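Local coordinates for HD domain-containing protein (Aquifex aeolicus, PDB 2HEK) that binds GDP and a zinc ion and is probably a dGTPase-like phosphohydrolase of the HD superfamily, although its exact function is not established, at residues I131-R136 against E145-L150; E63-S68 against S151-G156; L237-S242 against R271-R276. All blocks are in the same frame, centred on the assembly; numbering follows the deposited sequence.

In the fold
Interactions 1 and 2 both lie in the helical HD domain, their centres 12 Å apart, and share helix 145-155. Its first half is tied by charge to helix 128-139, while its second half packs its apolar side against helix 51-69. Interaction 2 is the closer to the metal: the side chain of Ile65 is about 13 Å from the bound zinc and about 9 Å from that of its ligand Asp161. Interaction 3 belongs to the HD-associated region, on the other side of the chain's centre, 38 and 39 Å from interactions 1 and 2 between centres. There the side chain of Asp273 is about 11 Å from that of His282, which binds the second GDP.

Interaction 1 (I131-R136 against E145-L150); sequences IERLVR and EEEKLL
Arg136 presents the edge formed by NE and NH2 to the carboxylate of Glu147, so that each oxygen receives one N-H. Arg136 NE donates to Glu147 OE1 at 2.8 Å and Arg136 NH2 to Glu147 OE2 at 2.9 Å. Both bonds are nearly straight and lie in the guanidinium plane, although they reach the syn sides of the oxygens from out of the carboxylate plane. A bend at chi3 (-67°) in the otherwise extended Arg136 chain swings NE and NH2 round to face the acid. A lysine in its place would probably give up the paired hold, offering a single nitrogen where two now bind and leaving one carboxylate oxygen without the N-H it receives from this side.

Arg133, one turn earlier, meets the same acid at a slant, its guanidinium turned 63° from the carboxylate: Arg133 CG is 3.4 Å from Glu147 OE2, and Arg133 NE forms a long salt bridge of 3.8 Å to that oxygen. A water accepts from Arg133 NE at 2.9 Å and lies close to Glu147 OE2, a contact short enough to be doubtful in detail. One buried carboxylate thus joins two arginines in a salt-bridge network linking helices 128-139 and 145-155 of the HD domain, whose axes here are inclined at 50°.

The outer end of Arg133 looks elsewhere. Its NH2 meets Glu146 CG at the guanidinium edge, 3.5 Å away, but pairs with Glu73, while NH1 pairs with Asp130. In the second shell, the backbone N of Glu143 also donates to Glu147 OE1, and Asp144 OD1 accepts from the backbone N of Glu147.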
loop_
_atom_site.group_PDB
_atom_site.type_symbol
_atom_site.label_atom_id
_atom_site.label_comp_id
_atom_site.label_asym_id
_atom_site.label_seq_id
_atom_site.Cartn_x
_atom_site.Cartn_y
_atom_site.Cartn_z
ATOM N N ILE A 131 -14.857 -35.003 -15.355
ATOM C CA ILE A 131 -14.314 -35.185 -14.019
ATOM C C ILE A 131 -12.945 -35.886 -14.076
ATOM O O ILE A 131 -12.047 -35.571 -13.284
ATOM C CB ILE A 131 -15.296 -35.922 -13.107
ATOM C CG1 ILE A 131 -16.564 -35.079 -12.871
ATOM C CG2 ILE A 131 -14.671 -36.236 -11.781
ATOM C CD1 ILE A 131 -17.657 -35.807 -11.990
ATOM N N GLU A 132 -12.765 -36.864 -14.972
ATOM C CA GLU A 132 -11.424 -37.464 -15.089
ATOM C C GLU A 132 -10.433 -36.438 -15.606
ATOM O O GLU A 132 -9.286 -36.485 -15.221
ATOM C CB GLU A 132 -11.394 -38.698 -16.007
ATOM C CG GLU A 132 -12.356 -39.809 -15.604
ATOM C CD GLU A 132 -12.020 -40.438 -14.256
ATOM O OE1 GLU A 132 -10.820 -40.623 -13.924
ATOM O OE2 GLU A 132 -12.966 -40.757 -13.506
ATOM N N ARG A 133 -10.872 -35.536 -16.491
ATOM C CA ARG A 133 -9.995 -34.488 -17.035
ATOM C C ARG A 133 -9.633 -33.456 -15.955
ATOM O O ARG A 133 -8.477 -33.084 -15.837
ATOM C CB ARG A 133 -10.664 -33.794 -18.230
ATOM C CG ARG A 133 -10.832 -34.753 -19.424
ATOM C CD ARG A 133 -11.612 -34.133 -20.546
ATOM N NE ARG A 133 -10.888 -33.059 -21.250
ATOM C CZ ARG A 133 -11.243 -31.774 -21.280
ATOM N NH1 ARG A 133 -12.291 -31.339 -20.587
ATOM N NH2 ARG A 133 -10.524 -30.909 -21.996
ATOM N N LEU A 134 -10.629 -33.026 -15.169
ATOM C CA LEU A 134 -10.381 -32.178 -13.998
ATOM C C LEU A 134 -9.302 -32.770 -13.081
ATOM O O LEU A 134 -8.395 -32.070 -12.646
ATOM C CB LEU A 134 -11.677 -31.955 -13.209
ATOM C CG LEU A 134 -11.600 -31.027 -11.973
ATOM C CD1 LEU A 134 -12.983 -30.482 -11.734
ATOM C CD2 LEU A 134 -11.159 -31.777 -10.748
ATOM N N VAL A 135 -9.406 -34.054 -12.779
ATOM C CA VAL A 135 -8.398 -34.724 -11.940
ATOM C C VAL A 135 -6.979 -34.647 -12.535
ATOM O O VAL A 135 -6.031 -34.288 -11.850
ATOM C CB VAL A 135 -8.781 -36.188 -11.655
ATOM C CG1 VAL A 135 -7.577 -36.940 -11.050
ATOM C CG2 VAL A 135 -9.993 -36.235 -10.727
ATOM N N ARG A 136 -6.836 -34.961 -13.814
ATOM C CA ARG A 136 -5.535 -34.888 -14.496
ATOM C C ARG A 136 -4.981 -33.472 -14.508
ATOM O O ARG A 136 -3.806 -33.267 -14.271
ATOM C CB ARG A 136 -5.656 -35.409 -15.946
ATOM C CG ARG A 136 -5.735 -36.941 -15.997
ATOM C CD ARG A 136 -5.499 -37.535 -17.406
ATOM N NE ARG A 136 -6.563 -37.183 -18.341
ATOM C CZ ARG A 136 -7.707 -37.877 -18.446
ATOM N NH1 ARG A 136 -7.941 -38.914 -17.662
ATOM N NH2 ARG A 136 -8.616 -37.517 -19.302
ATOM N N GLU A 145 -3.169 -32.101 -25.415
ATOM C CA GLU A 145 -2.701 -30.710 -25.453
ATOM C C GLU A 145 -3.651 -29.716 -24.786
ATOM O O GLU A 145 -3.203 -28.762 -24.175
ATOM C CB GLU A 145 -2.398 -30.290 -26.882
ATOM C CG GLU A 145 -1.166 -30.981 -27.470
ATOM C CD GLU A 145 0.058 -30.926 -26.553
ATOM O OE1 GLU A 145 0.653 -29.825 -26.382
ATOM O OE2 GLU A 145 0.424 -31.992 -26.001
ATOM N N GLU A 146 -4.962 -29.939 -24.898
ATOM C CA GLU A 146 -5.930 -29.126 -24.167
ATOM C C GLU A 146 -5.713 -29.297 -22.669
ATOM O O GLU A 146 -5.635 -28.307 -21.947
ATOM C CB GLU A 146 -7.373 -29.467 -24.564
ATOM C CG GLU A 146 -8.486 -28.745 -23.750
ATOM C CD GLU A 146 -8.592 -27.210 -23.952
ATOM O OE1 GLU A 146 -7.677 -26.550 -24.520
ATOM O OE2 GLU A 146 -9.620 -26.649 -23.507
ATOM N N GLU A 147 -5.596 -30.542 -22.208
ATOM C CA GLU A 147 -5.392 -30.785 -20.803
ATOM C C GLU A 147 -4.082 -30.156 -20.336
ATOM O O GLU A 147 -4.020 -29.655 -19.221
ATOM C CB GLU A 147 -5.407 -32.249 -20.470
ATOM C CG GLU A 147 -6.825 -32.911 -20.556
ATOM C CD GLU A 147 -6.772 -34.426 -20.311
ATOM O OE1 GLU A 147 -5.775 -34.905 -19.731
ATOM O OE2 GLU A 147 -7.735 -35.152 -20.683
ATOM N N LYS A 148 -3.054 -30.183 -21.182
ATOM C CA LYS A 148 -1.756 -29.617 -20.809
ATOM C C LYS A 148 -1.846 -28.097 -20.654
ATOM O O LYS A 148 -1.331 -27.561 -19.677
ATOM C CB LYS A 148 -0.635 -30.018 -21.785
ATOM C CG LYS A 148 0.763 -29.460 -21.412
ATOM C CD LYS A 148 1.780 -29.810 -22.488
ATOM C CE LYS A 148 3.201 -29.399 -22.121
ATOM N NZ LYS A 148 4.184 -29.823 -23.229
ATOM N N LEU A 149 -2.502 -27.409 -21.587
ATOM C CA LEU A 149 -2.684 -25.958 -21.450
ATOM C C LEU A 149 -3.411 -25.620 -20.140
ATOM O O LEU A 149 -3.013 -24.704 -19.411
ATOM C CB LEU A 149 -3.463 -25.364 -22.648
ATOM C CG LEU A 149 -3.898 -23.896 -22.567
ATOM C CD1 LEU A 149 -2.672 -22.950 -22.497
ATOM C CD2 LEU A 149 -4.784 -23.502 -23.743
ATOM N N LEU A 150 -4.495 -26.344 -19.863
ATOM C CA LEU A 150 -5.316 -26.047 -18.709
ATOM C C LEU A 150 -4.538 -26.324 -17.452
ATOM O O LEU A 150 -4.610 -25.537 -16.501
ATOM C CB LEU A 150 -6.659 -26.842 -18.736
ATOM C CG LEU A 150 -7.634 -26.499 -19.878
ATOM C CD1 LEU A 150 -8.954 -27.260 -19.725
ATOM C CD2 LEU A 150 -7.917 -24.980 -19.900
HETATM O O HOH W 1 -9.038 -34.695 -22.754
#

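Interaction 2 (E63-S68 against S151-G156); sequences ERICES and SEIITG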
loop_
_atom_site.group_PDB
_atom_site.type_symbol
_atom_site.label_atom_id
_atom_site.label_comp_id
_atom_site.label_asym_id
_atom_site.label_seq_id
_atom_site.Cartn_x
_atom_site.Cartn_y
_atom_site.Cartn_z
ATOM N N GLU A 63 -9.578 -17.851 -12.438
ATOM C CA GLU A 63 -10.604 -17.046 -13.151
ATOM C C GLU A 63 -9.975 -15.920 -13.946
ATOM O O GLU A 63 -10.256 -15.738 -15.159
ATOM C CB GLU A 63 -11.629 -16.470 -12.168
ATOM C CG GLU A 63 -12.888 -15.798 -12.806
ATOM C CD GLU A 63 -13.980 -15.624 -11.757
ATOM O OE1 GLU A 63 -13.733 -14.913 -10.747
ATOM O OE2 GLU A 63 -15.083 -16.222 -11.917
ATOM N N ARG A 64 -9.115 -15.156 -13.273
ATOM C CA ARG A 64 -8.451 -14.012 -13.870
ATOM C C ARG A 64 -7.608 -14.424 -15.067
ATOM O O ARG A 64 -7.677 -13.797 -16.141
ATOM C CB ARG A 64 -7.574 -13.308 -12.809
ATOM C CG ARG A 64 -8.359 -12.514 -11.772
ATOM C CD ARG A 64 -8.826 -11.167 -12.339
ATOM N NE ARG A 64 -9.372 -10.274 -11.301
ATOM C CZ ARG A 64 -10.659 -10.202 -10.951
ATOM N NH1 ARG A 64 -11.568 -10.965 -11.550
ATOM N NH2 ARG A 64 -11.043 -9.357 -9.994
ATOM N N ILE A 65 -6.809 -15.477 -14.908
ATOM C CA ILE A 65 -5.922 -15.915 -16.002
ATOM C C ILE A 65 -6.761 -16.426 -17.196
ATOM O O ILE A 65 -6.439 -16.131 -18.343
ATOM C CB ILE A 65 -4.948 -17.032 -15.554
ATOM C CG1 ILE A 65 -3.900 -16.509 -14.534
ATOM C CG2 ILE A 65 -4.249 -17.670 -16.780
ATOM C CD1 ILE A 65 -3.153 -17.637 -13.767
ATOM N N CYS A 66 -7.828 -17.181 -16.928
ATOM C CA CYS A 66 -8.752 -17.624 -18.008
ATOM C C CYS A 66 -9.380 -16.429 -18.744
ATOM O O CYS A 66 -9.508 -16.441 -19.979
ATOM C CB CYS A 66 -9.855 -18.525 -17.440
ATOM S SG CYS A 66 -9.206 -20.128 -16.978
ATOM N N GLU A 67 -9.779 -15.408 -17.998
ATOM C CA GLU A 67 -10.247 -14.140 -18.601
ATOM C C GLU A 67 -9.210 -13.470 -19.517
ATOM O O GLU A 67 -9.541 -13.044 -20.640
ATOM C CB GLU A 67 -10.783 -13.168 -17.532
ATOM C CG GLU A 67 -12.074 -13.651 -16.888
ATOM C CD GLU A 67 -12.524 -12.873 -15.622
ATOM O OE1 GLU A 67 -11.812 -11.942 -15.160
ATOM O OE2 GLU A 67 -13.607 -13.231 -15.073
ATOM N N SER A 68 -7.964 -13.387 -19.061
ATOM C CA SER A 68 -6.893 -12.790 -19.866
ATOM C C SER A 68 -6.579 -13.643 -21.097
ATOM O O SER A 68 -6.317 -13.118 -22.185
ATOM C CB SER A 68 -5.627 -12.584 -19.032
ATOM O OG SER A 68 -4.493 -12.314 -19.858
ATOM N N SER A 151 -3.772 -27.423 -17.455
ATOM C CA SER A 151 -2.971 -27.793 -16.301
ATOM C C SER A 151 -1.865 -26.760 -16.026
ATOM O O SER A 151 -1.584 -26.459 -14.860
ATOM C CB SER A 151 -2.346 -29.160 -16.505
ATOM O OG SER A 151 -1.773 -29.584 -15.294
ATOM N N GLU A 152 -1.273 -26.210 -17.096
ATOM C CA GLU A 152 -0.256 -25.133 -17.003
ATOM C C GLU A 152 -0.818 -23.887 -16.308
ATOM O O GLU A 152 -0.097 -23.203 -15.571
ATOM C CB GLU A 152 0.237 -24.711 -18.392
ATOM C CG GLU A 152 1.252 -25.649 -18.997
ATOM C CD GLU A 152 1.747 -25.229 -20.400
ATOM O OE1 GLU A 152 1.353 -24.172 -20.955
ATOM O OE2 GLU A 152 2.532 -26.013 -20.966
ATOM N N ILE A 153 -2.095 -23.597 -16.558
ATOM C CA ILE A 153 -2.736 -22.433 -15.955
ATOM C C ILE A 153 -2.689 -22.510 -14.417
ATOM O O ILE A 153 -2.508 -21.497 -13.748
ATOM C CB ILE A 153 -4.165 -22.212 -16.499
ATOM C CG1 ILE A 153 -4.100 -21.776 -17.978
ATOM C CG2 ILE A 153 -4.979 -21.202 -15.593
ATOM C CD1 ILE A 153 -5.486 -21.660 -18.678
ATOM N N ILE A 154 -2.796 -23.712 -13.880
ATOM C CA ILE A 154 -2.782 -23.935 -12.442
ATOM C C ILE A 154 -1.405 -24.258 -11.857
ATOM O O ILE A 154 -1.028 -23.660 -10.839
ATOM C CB ILE A 154 -3.767 -25.036 -12.014
ATOM C CG1 ILE A 154 -5.203 -24.641 -12.361
ATOM C CG2 ILE A 154 -3.685 -25.278 -10.467
ATOM C CD1 ILE A 154 -6.074 -25.895 -12.389
ATOM N N THR A 155 -0.644 -25.154 -12.511
ATOM C CA THR A 155 0.521 -25.805 -11.905
ATOM C C THR A 155 1.837 -25.354 -12.553
ATOM O O THR A 155 2.920 -25.768 -12.116
ATOM C CB THR A 155 0.434 -27.365 -12.045
ATOM O OG1 THR A 155 0.394 -27.687 -13.433
ATOM C CG2 THR A 155 -0.878 -27.954 -11.367
ATOM N N GLY A 156 1.764 -24.509 -13.582
ATOM C CA GLY A 156 2.980 -24.055 -14.285
ATOM C C GLY A 156 3.824 -23.103 -13.451
ATOM O O GLY A 156 3.488 -22.809 -12.297
#
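Ile65 and Ile153 meet methyl to methyl inside the all-helical HD domain, where helix 51-69 packs against the C-terminal half of helix 145-155. Ile65 CG2 and Ile153 CG2 are 3.8 Å apart. The CA atoms of the same two residues, the nearest pair across the segments, are 7.3 Å apart. Both isoleucines have the same shape: CG1 stands beside the backbone N (chi1 -68° in Ile65, -69° in Ile153), which leaves CG2 anti to N and directed into the interface. From there the two side chains pass one another running opposite ways. Ile65 runs its CD1 along the other helix until it lies 3.9 Å from Ile153 O, whereas Ile153 extends its own CD1 toward Cys66, whose SG rests 4.4 Å from it. Between the side chains the contact is apolar and buried, with the cysteine sulfur closing one flank.

Neighbouring elements add to the packing. Val71 touches both Cys66 and Ile153, Val77 of helix 74-82 touches Cys66, and Val196 of strand 195-199 touches Ile153. Ser160, next to the zinc ligand Asp161, lies against Ile65, and the side chain of Ile65 is about 11 Å from that of His54, another zinc ligand. The packing joins the helix that carries His54 to one whose Ile154 is backbone hydrogen-bonded to Asp161, without itself reaching the metal.

Helix 145-155 ends just beyond the contact. Gly156 leaves the helical conformation, although its N still donates to Glu152 O. One residue earlier, Thr155 turns its hydroxyl back, and Thr155 OG1 donates to Ser151 O at 2.7 Å from above the carbonyl plane, 57° out of it, while Thr155 N donates to the same oxygen.

Interaction 3 (L237-S242 against R271-R276); sequences LKKLIS and REDFER
Lys239, in the last turn of helix 224-240, faces Asp273, in the first turn of helix 271-278, across a gap that keeps their CA atoms 10.3 Å apart. Only the two side chains bridge it, each reaching out to meet the other. Lys239 NZ donates to Asp273 OD1 at 2.7 Å, and opposite charges make this hydrogen bond a salt bridge. The ammonium takes the syn lone pair of OD1, the one on the side of Asp273 OD2. It approaches with a CE-NZ...OD1 angle of about 101°, near the tetrahedral direction expected for an N-H of the ammonium. The lysine reaches this position by a bend at chi3 (-74°) in an otherwise extended chain, which also brings Lys239 CE close to the carboxylate, 3.3 Å from Asp273 OD1 and 3.7 Å from Asp273 OD2.

This is a surface ion pair between two helices of the HD-associated region, joined in sequence through helices 250-253 and 257-266. The acid sits near the N-terminal end of its helix and the base near the C-terminal end of the other, positions in which each charge would probably be favoured by its own helix dipole.

Behind the lysine the helix unwinds. Ile241 is the first residue to depart from helical geometry, and Ser242 folds back so that both Ser242 N, at 3.2 Å, and Ser242 OG, at 2.8 Å, donate to Lys239 O from the same face of that carbonyl. Other side chains pack around the ion pair: Phe270 touches Lys239, and Leu264 and Phe236 touch Asp273.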
loop_
_atom_site.group_PDB
_atom_site.type_symbol
_atom_site.label_atom_id
_atom_site.label_comp_id
_atom_site.label_asym_id
_atom_site.label_seq_id
_atom_site.Cartn_x
_atom_site.Cartn_y
_atom_site.Cartn_z
ATOM N N LEU A 237 5.755 -37.328 12.748
ATOM C CA LEU A 237 4.626 -37.742 11.912
ATOM C C LEU A 237 4.770 -39.194 11.435
ATOM O O LEU A 237 3.781 -39.928 11.377
ATOM C CB LEU A 237 4.393 -36.779 10.736
ATOM C CG LEU A 237 3.162 -37.107 9.868
ATOM C CD1 LEU A 237 1.847 -37.232 10.663
ATOM C CD2 LEU A 237 2.990 -36.110 8.732
ATOM N N LYS A 238 6.004 -39.596 11.126
ATOM C CA LYS A 238 6.326 -40.975 10.750
ATOM C C LYS A 238 6.007 -42.008 11.843
ATOM O O LYS A 238 5.486 -43.081 11.544
ATOM C CB LYS A 238 7.792 -41.091 10.323
ATOM C CG LYS A 238 8.033 -40.679 8.891
ATOM C CD LYS A 238 9.520 -40.535 8.611
ATOM C CE LYS A 238 9.763 -39.729 7.329
ATOM N NZ LYS A 238 11.176 -39.221 7.215
ATOM N N LYS A 239 6.336 -41.689 13.091
ATOM C CA LYS A 239 5.983 -42.541 14.222
ATOM C C LYS A 239 4.468 -42.650 14.382
ATOM O O LYS A 239 3.941 -43.736 14.604
ATOM C CB LYS A 239 6.607 -42.017 15.520
ATOM C CG LYS A 239 8.129 -42.003 15.510
ATOM C CD LYS A 239 8.713 -41.891 16.911
ATOM C CE LYS A 239 8.559 -40.499 17.500
ATOM N NZ LYS A 239 8.813 -40.501 18.970
ATOM N N LEU A 240 3.794 -41.509 14.283
ATOM C CA LEU A 240 2.334 -41.430 14.429
ATOM C C LEU A 240 1.629 -42.195 13.330
ATOM O O LEU A 240 0.538 -42.716 13.543
ATOM C CB LEU A 240 1.893 -39.963 14.381
ATOM C CG LEU A 240 0.465 -39.676 14.868
ATOM C CD1 LEU A 240 0.413 -39.650 16.385
ATOM C CD2 LEU A 240 -0.032 -38.368 14.280
ATOM N N ILE A 241 2.253 -42.259 12.155
ATOM C CA ILE A 241 1.632 -43.023 11.082
ATOM C C ILE A 241 2.474 -44.245 10.781
ATOM O O ILE A 241 2.697 -44.572 9.618
ATOM C CB ILE A 241 1.368 -42.210 9.815
ATOM C CG1 ILE A 241 2.554 -42.128 8.855
ATOM C CG2 ILE A 241 0.899 -40.808 10.180
ATOM C CD1 ILE A 241 2.194 -41.572 7.493
ATOM N N SER A 242 2.983 -44.957 11.828
ATOM C CA SER A 242 3.828 -46.166 11.671
ATOM C C SER A 242 3.105 -47.105 10.732
ATOM O O SER A 242 3.595 -47.384 9.646
ATOM C CB SER A 242 4.105 -46.831 13.024
ATOM O OG SER A 242 5.074 -46.105 13.752
ATOM N N ARG A 271 7.286 -37.351 24.162
ATOM C CA ARG A 271 7.588 -36.140 24.913
ATOM C C ARG A 271 8.737 -35.318 24.341
ATOM O O ARG A 271 8.693 -34.086 24.368
ATOM C CB ARG A 271 7.819 -36.430 26.398
ATOM C CG ARG A 271 7.472 -35.251 27.299
ATOM C CD ARG A 271 5.968 -34.948 27.216
ATOM N NE ARG A 271 5.625 -33.567 27.553
ATOM C CZ ARG A 271 4.384 -33.089 27.545
ATOM N NH1 ARG A 271 3.371 -33.880 27.217
ATOM N NH2 ARG A 271 4.155 -31.821 27.867
ATOM N N GLU A 272 9.774 -35.986 23.854
ATOM C CA GLU A 272 10.909 -35.256 23.335
ATOM C C GLU A 272 10.583 -34.601 22.001
ATOM O O GLU A 272 11.082 -33.528 21.730
ATOM C CB GLU A 272 12.176 -36.105 23.294
ATOM C CG GLU A 272 12.997 -35.936 24.583
ATOM C CD GLU A 272 14.205 -36.855 24.676
ATOM O OE1 GLU A 272 15.157 -36.699 23.867
ATOM O OE2 GLU A 272 14.206 -37.727 25.583
ATOM N N ASP A 273 9.734 -35.252 21.203
ATOM C CA ASP A 273 9.109 -34.642 20.013
ATOM C C ASP A 273 8.419 -33.344 20.382
ATOM O O ASP A 273 8.669 -32.312 19.764
ATOM C CB ASP A 273 8.051 -35.569 19.410
ATOM C CG ASP A 273 8.618 -36.879 18.931
ATOM O OD1 ASP A 273 8.310 -37.926 19.560
ATOM O OD2 ASP A 273 9.359 -36.861 17.925
ATOM N N PHE A 274 7.546 -33.414 21.387
ATOM C CA PHE A 274 6.799 -32.258 21.847
ATOM C C PHE A 274 7.730 -31.138 22.270
ATOM O O PHE A 274 7.520 -29.992 21.916
ATOM C CB PHE A 274 5.830 -32.605 23.000
ATOM C CG PHE A 274 5.267 -31.381 23.707
ATOM C CD1 PHE A 274 4.094 -30.778 23.266
ATOM C CD2 PHE A 274 5.928 -30.824 24.803
ATOM C CE1 PHE A 274 3.585 -29.643 23.910
ATOM C CE2 PHE A 274 5.429 -29.687 25.455
ATOM C CZ PHE A 274 4.259 -29.093 25.006
ATOM N N GLU A 275 8.754 -31.464 23.046
ATOM C CA GLU A 275 9.679 -30.439 23.519
ATOM C C GLU A 275 10.430 -29.728 22.385
ATOM O O GLU A 275 10.559 -28.497 22.389
ATOM C CB GLU A 275 10.657 -31.044 24.509
ATOM C CG GLU A 275 9.951 -31.440 25.821
ATOM C CD GLU A 275 10.871 -32.064 26.850
ATOM O OE1 GLU A 275 12.114 -31.992 26.668
ATOM O OE2 GLU A 275 10.337 -32.626 27.847
ATOM N N ARG A 276 10.895 -30.515 21.423
ATOM C CA ARG A 276 11.670 -30.012 20.268
ATOM C C ARG A 276 10.843 -29.096 19.371
ATOM O O ARG A 276 11.370 -28.154 18.755
ATOM C CB ARG A 276 12.166 -31.198 19.430
ATOM C CG ARG A 276 13.300 -31.958 20.116
ATOM C CD ARG A 276 13.590 -33.300 19.442
ATOM N NE ARG A 276 14.725 -33.959 20.102
ATOM C CZ ARG A 276 15.394 -35.012 19.639
ATOM N NH1 ARG A 276 15.078 -35.565 18.476
ATOM N NH2 ARG A 276 16.400 -35.511 20.356
#